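Local coordinates for acetyltransferase (Klebsiella pneumoniae, PDB 5XUN), which probably acetylates the amino group of glycyl-tRNA with acetyl-CoA, as the GNAT-fold toxin of a type II toxin-antitoxin system, at residues Ile129-Lys142 with Leu153-Thr165. The protein carries 1 engineered substitution. Numbering follows the deposited sequence.
With ACO (acetyl coenzyme *a), chain E.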
loop_
_atom_site.group_PDB
_atom_site.type_symbol
_atom_site.label_atom_id
_atom_site.label_comp_id
_atom_site.label_asym_id
_atom_site.label_seq_id
_atom_site.Cartn_x
_atom_site.Cartn_y
_atom_site.Cartn_z
ATOM N N ILE B 129 3.308 -1.895 5.601
ATOM C CA ILE B 129 1.894 -1.663 5.905
ATOM C C ILE B 129 1.693 -1.975 7.380
ATOM O O ILE B 129 1.718 -3.146 7.777
ATOM C CB ILE B 129 0.957 -2.526 5.049
ATOM C CG1 ILE B 129 1.002 -2.078 3.584
ATOM C CG2 ILE B 129 -0.488 -2.476 5.584
ATOM C CD1 ILE B 129 0.497 -3.118 2.666
ATOM N N TYR B 130 1.451 -0.941 8.180
ATOM C CA TYR B 130 1.376 -1.119 9.624
ATOM C C TYR B 130 0.033 -1.684 10.068
ATOM O O TYR B 130 -0.058 -2.249 11.163
ATOM C CB TYR B 130 1.648 0.215 10.328
ATOM C CG TYR B 130 1.718 0.111 11.835
ATOM C CD1 TYR B 130 2.790 -0.525 12.459
ATOM C CD2 TYR B 130 0.722 0.654 12.634
ATOM C CE1 TYR B 130 2.858 -0.629 13.838
ATOM C CE2 TYR B 130 0.780 0.557 14.015
ATOM C CZ TYR B 130 1.849 -0.086 14.609
ATOM O OH TYR B 130 1.908 -0.183 15.975
ATOM N N GLY B 131 -0.997 -1.566 9.238
ATOM C CA GLY B 131 -2.249 -2.239 9.504
ATOM C C GLY B 131 -3.321 -1.779 8.538
ATOM O O GLY B 131 -3.046 -1.083 7.555
ATOM N N LEU B 132 -4.553 -2.177 8.849
ATOM C CA LEU B 132 -5.710 -1.898 8.008
ATOM C C LEU B 132 -6.531 -0.787 8.644
ATOM O O LEU B 132 -7.011 -0.933 9.773
ATOM C CB LEU B 132 -6.557 -3.154 7.810
ATOM C CG LEU B 132 -7.894 -3.027 7.068
ATOM C CD1 LEU B 132 -7.716 -2.783 5.571
ATOM C CD2 LEU B 132 -8.713 -4.283 7.302
ATOM N N PHE B 133 -6.702 0.308 7.911
ATOM C CA PHE B 133 -7.433 1.483 8.360
ATOM C C PHE B 133 -8.845 1.436 7.786
ATOM O O PHE B 133 -9.040 1.043 6.633
ATOM C CB PHE B 133 -6.705 2.752 7.899
ATOM C CG PHE B 133 -7.345 4.051 8.347
ATOM C CD1 PHE B 133 -8.395 4.613 7.631
ATOM C CD2 PHE B 133 -6.854 4.735 9.450
ATOM C CE1 PHE B 133 -8.973 5.814 8.026
ATOM C CE2 PHE B 133 -7.425 5.943 9.853
ATOM C CZ PHE B 133 -8.487 6.477 9.139
ATOM N N VAL B 134 -9.831 1.844 8.583
ATOM C CA VAL B 134 -11.201 1.898 8.081
ATOM C C VAL B 134 -11.941 3.030 8.777
ATOM O O VAL B 134 -11.785 3.251 9.981
ATOM C CB VAL B 134 -11.919 0.539 8.252
ATOM C CG1 VAL B 134 -12.089 0.182 9.720
ATOM C CG2 VAL B 134 -13.252 0.546 7.528
ATOM N N GLU B 135 -12.733 3.765 7.999
ATOM C CA GLU B 135 -13.639 4.769 8.534
ATOM C C GLU B 135 -15.035 4.166 8.559
ATOM O O GLU B 135 -15.630 3.924 7.506
ATOM C CB GLU B 135 -13.609 6.040 7.693
ATOM C CG GLU B 135 -14.742 6.995 8.002
ATOM C CD GLU B 135 -14.409 8.419 7.622
ATOM O OE1 GLU B 135 -14.770 9.334 8.388
ATOM O OE2 GLU B 135 -13.747 8.617 6.580
ATOM N N ALA B 136 -15.555 3.922 9.757
ATOM C CA ALA B 136 -16.882 3.340 9.874
ATOM C C ALA B 136 -17.914 4.332 9.355
ATOM O O ALA B 136 -17.896 5.512 9.722
ATOM C CB ALA B 136 -17.174 2.972 11.326
ATOM N N LEU B 137 -18.804 3.846 8.486
ATOM C CA LEU B 137 -19.759 4.726 7.821
ATOM C C LEU B 137 -20.824 5.228 8.787
ATOM O O LEU B 137 -21.339 6.339 8.623
ATOM C CB LEU B 137 -20.406 3.989 6.653
ATOM C CG LEU B 137 -20.869 4.839 5.474
ATOM C CD1 LEU B 137 -19.665 5.304 4.659
ATOM C CD2 LEU B 137 -21.844 4.051 4.617
ATOM N N ASN B 138 -21.160 4.424 9.790
ATOM C CA ASN B 138 -22.166 4.764 10.785
ATOM C C ASN B 138 -21.932 3.879 12.000
ATOM O O ASN B 138 -21.030 3.035 12.014
ATOM C CB ASN B 138 -23.580 4.611 10.223
ATOM C CG ASN B 138 -23.813 3.262 9.574
ATOM O OD1 ASN B 138 -23.436 2.217 10.109
ATOM N ND2 ASN B 138 -24.457 3.280 8.413
ATOM N N GLU B 139 -22.773 4.060 13.019
ATOM C CA GLU B 139 -22.572 3.344 14.274
ATOM C C GLU B 139 -22.763 1.846 14.113
ATOM O O GLU B 139 -22.098 1.063 14.803
ATOM C CB GLU B 139 -23.517 3.891 15.343
ATOM C CG GLU B 139 -23.038 5.190 15.957
ATOM C CD GLU B 139 -21.808 4.998 16.824
ATOM O OE1 GLU B 139 -21.662 3.905 17.418
ATOM O OE2 GLU B 139 -20.986 5.936 16.908
ATOM N N LYS B 140 -23.653 1.439 13.210
ATOM C CA LYS B 140 -23.914 0.024 12.938
ATOM C C LYS B 140 -22.675 -0.665 12.364
ATOM O O LYS B 140 -22.329 -1.775 12.767
ATOM C CB LYS B 140 -25.094 -0.130 11.975
ATOM C CG LYS B 140 -25.859 -1.433 12.136
ATOM C CD LYS B 140 -26.172 -2.059 10.787
ATOM C CE LYS B 140 -27.013 -3.316 10.942
ATOM N NZ LYS B 140 -26.184 -4.551 10.874
ATOM N N ALA B 141 -22.017 0.014 11.422
ATOM C CA ALA B 141 -20.774 -0.495 10.851
ATOM C C ALA B 141 -19.655 -0.486 11.887
ATOM O O ALA B 141 -18.847 -1.421 11.951
ATOM C CB ALA B 141 -20.382 0.332 9.628
ATOM N N LYS B 142 -19.612 0.549 12.725
ATOM C CA LYS B 142 -18.571 0.647 13.741
ATOM C C LYS B 142 -18.645 -0.516 14.718
ATOM O O LYS B 142 -17.629 -1.148 15.027
ATOM C CB LYS B 142 -18.693 1.975 14.481
ATOM C CG LYS B 142 -17.760 2.095 15.652
ATOM C CD LYS B 142 -17.751 3.505 16.184
ATOM C CE LYS B 142 -16.958 3.577 17.464
ATOM N NZ LYS B 142 -16.801 4.980 17.895
ATOM N N LEU B 153 -9.368 4.383 17.158
ATOM C CA LEU B 153 -8.430 5.468 17.006
ATOM C C LEU B 153 -9.023 6.786 17.503
ATOM O O LEU B 153 -10.204 6.898 17.596
ATOM C CB LEU B 153 -8.050 5.622 15.542
ATOM C CG LEU B 153 -7.314 4.539 14.773
ATOM C CD1 LEU B 153 -7.242 4.811 13.295
ATOM C CD2 LEU B 153 -5.942 4.267 15.306
ATOM N N VAL B 154 -8.192 7.781 17.798
ATOM C CA VAL B 154 -8.649 9.105 18.259
ATOM C C VAL B 154 -9.461 8.969 19.547
ATOM O O VAL B 154 -8.973 8.413 20.476
ATOM C CB VAL B 154 -9.351 9.950 17.166
ATOM C CG1 VAL B 154 -9.268 11.437 17.454
ATOM C CG2 VAL B 154 -8.713 9.724 15.831
ATOM N N ASP B 155 -10.670 9.508 19.628
ATOM C CA ASP B 155 -11.467 9.376 20.841
ATOM C C ASP B 155 -12.484 8.252 20.770
ATOM O O ASP B 155 -12.552 7.590 19.797
ATOM C CB ASP B 155 -12.014 10.725 21.340
ATOM C CG ASP B 155 -12.663 11.550 20.262
ATOM O OD1 ASP B 155 -12.287 12.712 20.104
ATOM O OD2 ASP B 155 -13.571 11.068 19.588
ATOM N N GLU B 156 -13.241 8.018 21.828
ATOM C CA GLU B 156 -14.225 6.935 21.858
ATOM C C GLU B 156 -15.444 7.076 20.960
ATOM O O GLU B 156 -16.183 6.134 20.808
ATOM C CB GLU B 156 -14.570 6.430 23.285
ATOM C CG GLU B 156 -15.190 7.423 24.244
ATOM C CD GLU B 156 -15.389 6.852 25.651
ATOM O OE1 GLU B 156 -14.473 6.967 26.483
ATOM O OE2 GLU B 156 -16.476 6.320 25.946
ATOM N N ASN B 157 -15.684 8.266 20.433
ATOM C CA ASN B 157 -16.759 8.485 19.469
ATOM C C ASN B 157 -16.260 8.789 18.054
ATOM O O ASN B 157 -17.045 9.259 17.219
ATOM C CB ASN B 157 -17.704 9.602 19.925
ATOM C CG ASN B 157 -19.169 9.228 19.756
ATOM O OD1 ASN B 157 -19.484 8.182 19.176
ATOM N ND2 ASN B 157 -20.061 10.090 20.218
ATOM N N SER B 158 -14.990 8.541 17.756
ATOM C CA SER B 158 -14.533 8.651 16.379
ATOM C C SER B 158 -14.943 7.401 15.608
ATOM O O SER B 158 -15.140 6.326 16.185
ATOM C CB SER B 158 -13.011 8.838 16.313
ATOM O OG SER B 158 -12.578 9.246 15.020
ATOM N N ASN B 159 -15.094 7.554 14.296
ATOM C CA ASN B 159 -15.379 6.430 13.412
ATOM C C ASN B 159 -14.120 5.814 12.816
ATOM O O ASN B 159 -14.221 4.907 11.983
ATOM C CB ASN B 159 -16.320 6.875 12.288
ATOM C CG ASN B 159 -17.741 7.091 12.777
ATOM O OD1 ASN B 159 -18.332 6.212 13.412
ATOM N ND2 ASN B 159 -18.285 8.276 12.513
ATOM N N LEU B 160 -12.945 6.262 13.243
ATOM C CA LEU B 160 -11.689 5.772 12.695
ATOM C C LEU B 160 -11.247 4.552 13.490
ATOM O O LEU B 160 -11.052 4.634 14.707
ATOM C CB LEU B 160 -10.623 6.864 12.734
ATOM C CG LEU B 160 -11.051 8.231 12.188
ATOM C CD1 LEU B 160 -9.919 9.237 12.302
ATOM C CD2 LEU B 160 -11.544 8.129 10.756
ATOM N N LEU B 161 -11.107 3.421 12.806
ATOM C CA LEU B 161 -10.717 2.162 13.418
ATOM C C LEU B 161 -9.502 1.610 12.684
ATOM O O LEU B 161 -9.137 2.074 11.598
ATOM C CB LEU B 161 -11.864 1.142 13.406
ATOM C CG LEU B 161 -13.198 1.636 13.978
ATOM C CD1 LEU B 161 -14.267 0.570 13.831
ATOM C CD2 LEU B 161 -13.041 2.052 15.435
ATOM N N PHE B 162 -8.873 0.607 13.286
ATOM C CA PHE B 162 -7.573 0.154 12.820
ATOM C C PHE B 162 -7.378 -1.287 13.253
ATOM O O PHE B 162 -7.730 -1.653 14.375
ATOM C CB PHE B 162 -6.462 1.046 13.390
ATOM C CG PHE B 162 -5.073 0.630 12.999
ATOM C CD1 PHE B 162 -4.625 0.786 11.696
ATOM C CD2 PHE B 162 -4.208 0.090 13.945
ATOM C CE1 PHE B 162 -3.340 0.415 11.345
ATOM C CE2 PHE B 162 -2.927 -0.285 13.598
ATOM C CZ PHE B 162 -2.493 -0.128 12.294
ATOM N N TYR B 163 -6.819 -2.095 12.366
ATOM C CA TYR B 163 -6.466 -3.470 12.702
ATOM C C TYR B 163 -4.993 -3.669 12.370
ATOM O O TYR B 163 -4.620 -3.643 11.181
ATOM C CB TYR B 163 -7.346 -4.460 11.945
ATOM C CG TYR B 163 -7.373 -5.848 12.550
ATOM C CD1 TYR B 163 -6.367 -6.763 12.274
ATOM C CD2 TYR B 163 -8.415 -6.250 13.381
ATOM C CE1 TYR B 163 -6.387 -8.035 12.810
ATOM C CE2 TYR B 163 -8.447 -7.526 13.925
ATOM C CZ TYR B 163 -7.432 -8.415 13.635
ATOM O OH TYR B 163 -7.450 -9.689 14.163
ATOM N N PRO B 164 -4.127 -3.864 13.369
ATOM C CA PRO B 164 -2.680 -3.872 13.101
ATOM C C PRO B 164 -2.223 -5.111 12.345
ATOM O O PRO B 164 -2.714 -6.222 12.562
ATOM C CB PRO B 164 -2.047 -3.812 14.497
ATOM C CG PRO B 164 -3.124 -4.124 15.465
ATOM C CD PRO B 164 -4.457 -4.040 14.793
ATOM N N THR B 165 -1.267 -4.894 11.434
ATOM C CA THR B 165 -0.594 -5.997 10.750
ATOM C C THR B 165 -0.047 -7.019 11.741
ATOM O O THR B 165 -0.064 -8.229 11.479
ATOM C CB THR B 165 0.537 -5.440 9.875
ATOM O OG1 THR B 165 -0.013 -4.595 8.857
ATOM C CG2 THR B 165 1.337 -6.543 9.229
HETATM N N1A ACO E . -20.477 -16.531 11.320
HETATM C C2A ACO E . -20.601 -15.301 11.862
HETATM N N3A ACO E . -21.781 -14.692 12.095
HETATM C C4A ACO E . -22.953 -15.307 11.787
HETATM C C5A ACO E . -22.895 -16.656 11.190
HETATM C C6A ACO E . -21.560 -17.258 10.963
HETATM N N6A ACO E . -21.443 -18.495 10.419
HETATM N N7A ACO E . -24.161 -17.047 10.977
HETATM C C8A ACO E . -24.956 -16.037 11.394
HETATM N N9A ACO E . -24.255 -15.005 11.894
HETATM C C1B ACO E . -24.877 -13.748 12.409
HETATM C C2B ACO E . -24.533 -13.408 13.854
HETATM O O2B ACO E . -25.613 -13.767 14.728
HETATM C C3B ACO E . -24.315 -11.906 13.849
HETATM O O3B ACO E . -25.524 -11.245 14.217
HETATM P P3B ACO E . -25.535 -9.872 15.065
HETATM O O7A ACO E . -25.376 -10.318 16.499
HETATM O O8A ACO E . -24.355 -9.092 14.532
HETATM O O9A ACO E . -26.878 -9.260 14.737
HETATM C C4B ACO E . -24.030 -11.552 12.395
HETATM O O4B ACO E . -24.451 -12.654 11.589
HETATM C C5B ACO E . -22.560 -11.271 12.098
HETATM O O5B ACO E . -22.496 -10.285 11.069
HETATM P P1A ACO E . -22.316 -10.680 9.517
HETATM O O1A ACO E . -23.460 -11.564 9.093
HETATM O O2A ACO E . -20.902 -11.128 9.258
HETATM O O3A ACO E . -22.492 -9.230 8.861
HETATM P P2A ACO E . -23.419 -8.963 7.578
HETATM O O4A ACO E . -23.309 -10.111 6.611
HETATM O O5A ACO E . -24.779 -8.494 8.039
HETATM O O6A ACO E . -22.620 -7.703 6.980
HETATM C CBP ACO E . -22.387 -5.349 6.832
HETATM C CCP ACO E . -22.474 -6.532 7.780
HETATM C CDP ACO E . -21.364 -5.633 5.741
HETATM C CEP ACO E . -21.998 -4.100 7.610
HETATM C CAP ACO E . -23.794 -5.201 6.264
HETATM O OAP ACO E . -24.673 -4.863 7.345
HETATM C C9P ACO E . -23.887 -4.132 5.218
HETATM O O9P ACO E . -23.616 -4.362 4.047
HETATM N N8P ACO E . -24.299 -2.952 5.660
HETATM C C7P ACO E . -24.753 -1.909 4.769
HETATM C C6P ACO E . -23.587 -1.151 4.149
HETATM C C5P ACO E . -22.573 -0.863 5.226
HETATM O O5P ACO E . -22.855 -0.137 6.167
HETATM N N4P ACO E . -21.390 -1.453 5.073
HETATM C C3P ACO E . -20.352 -1.357 6.078
HETATM C C2P ACO E . -19.651 -0.009 6.066
HETATM S S1P ACO E . -18.060 -0.218 5.339
HETATM C C ACO E . -17.356 1.121 6.006
HETATM O O ACO E . -17.939 1.654 6.930
HETATM C CH3 ACO E . -16.051 1.613 5.448
HETATM O O HOH W 1 -19.114 5.664 19.254
#
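Lys142 reaches from the helix at 139-147 to the turn at Asp155-Ser158, its chain extended through all four torsions, and places NZ 2.7 Å from Ser158 O and 3.2 Å from Glu156 O. Gln152 OE1 and water 1 also accept from NZ; four oxygens around it are consistent with a charged lysine, and the two carbonyls tie the type I turn to the helix.

Further along, strands 131-135 and 160-164 run antiparallel, their axes 166° apart. Leu132 and Tyr163 exchange two backbone bonds, as do Val134 and Leu161, and Ala136 N donates to Asn159 O at 2.8 Å, continuing the pattern. Past Ala136 the chain of 129-142 turns away: Leu137 N donates a bent hydrogen bond (2.8 Å, 135° at the hydrogen) to ACO O, the acetyl oxygen of acetyl-CoA, while Asn138 OD1 caps the helix through Ala141 N. At the other end Thr165 closes the pairing, its OG1 donating to Ile129 O and its N to Tyr130 O.

Packing differs on the two faces. On one, two leucines approach the Phe133 ring, with Phe133 CE2 3.6 Å from Leu153 CD1 and Phe133 CZ 3.8 Å from Leu160 CD2. The Phe162 ring extends toward Gly131, with Phe162 CE1 3.4 Å from Gly131 CA, where the glycine has no side chain to block it, and meets Tyr130 rim to rim with planes only 15° apart. On the other face, Val134 CG1 touches Leu161 CB, whereas Val134 CG2 faces the acetyl methyl.

This pair belongs to the GNAT sheet: strand 131-135 lies between 88-99 and 160-164, Phe70 meets both Phe133 and Phe162, and helix 108-126 covers Leu132 and Tyr163, with Phe145 of helix 139-147 against Val134 and Leu161.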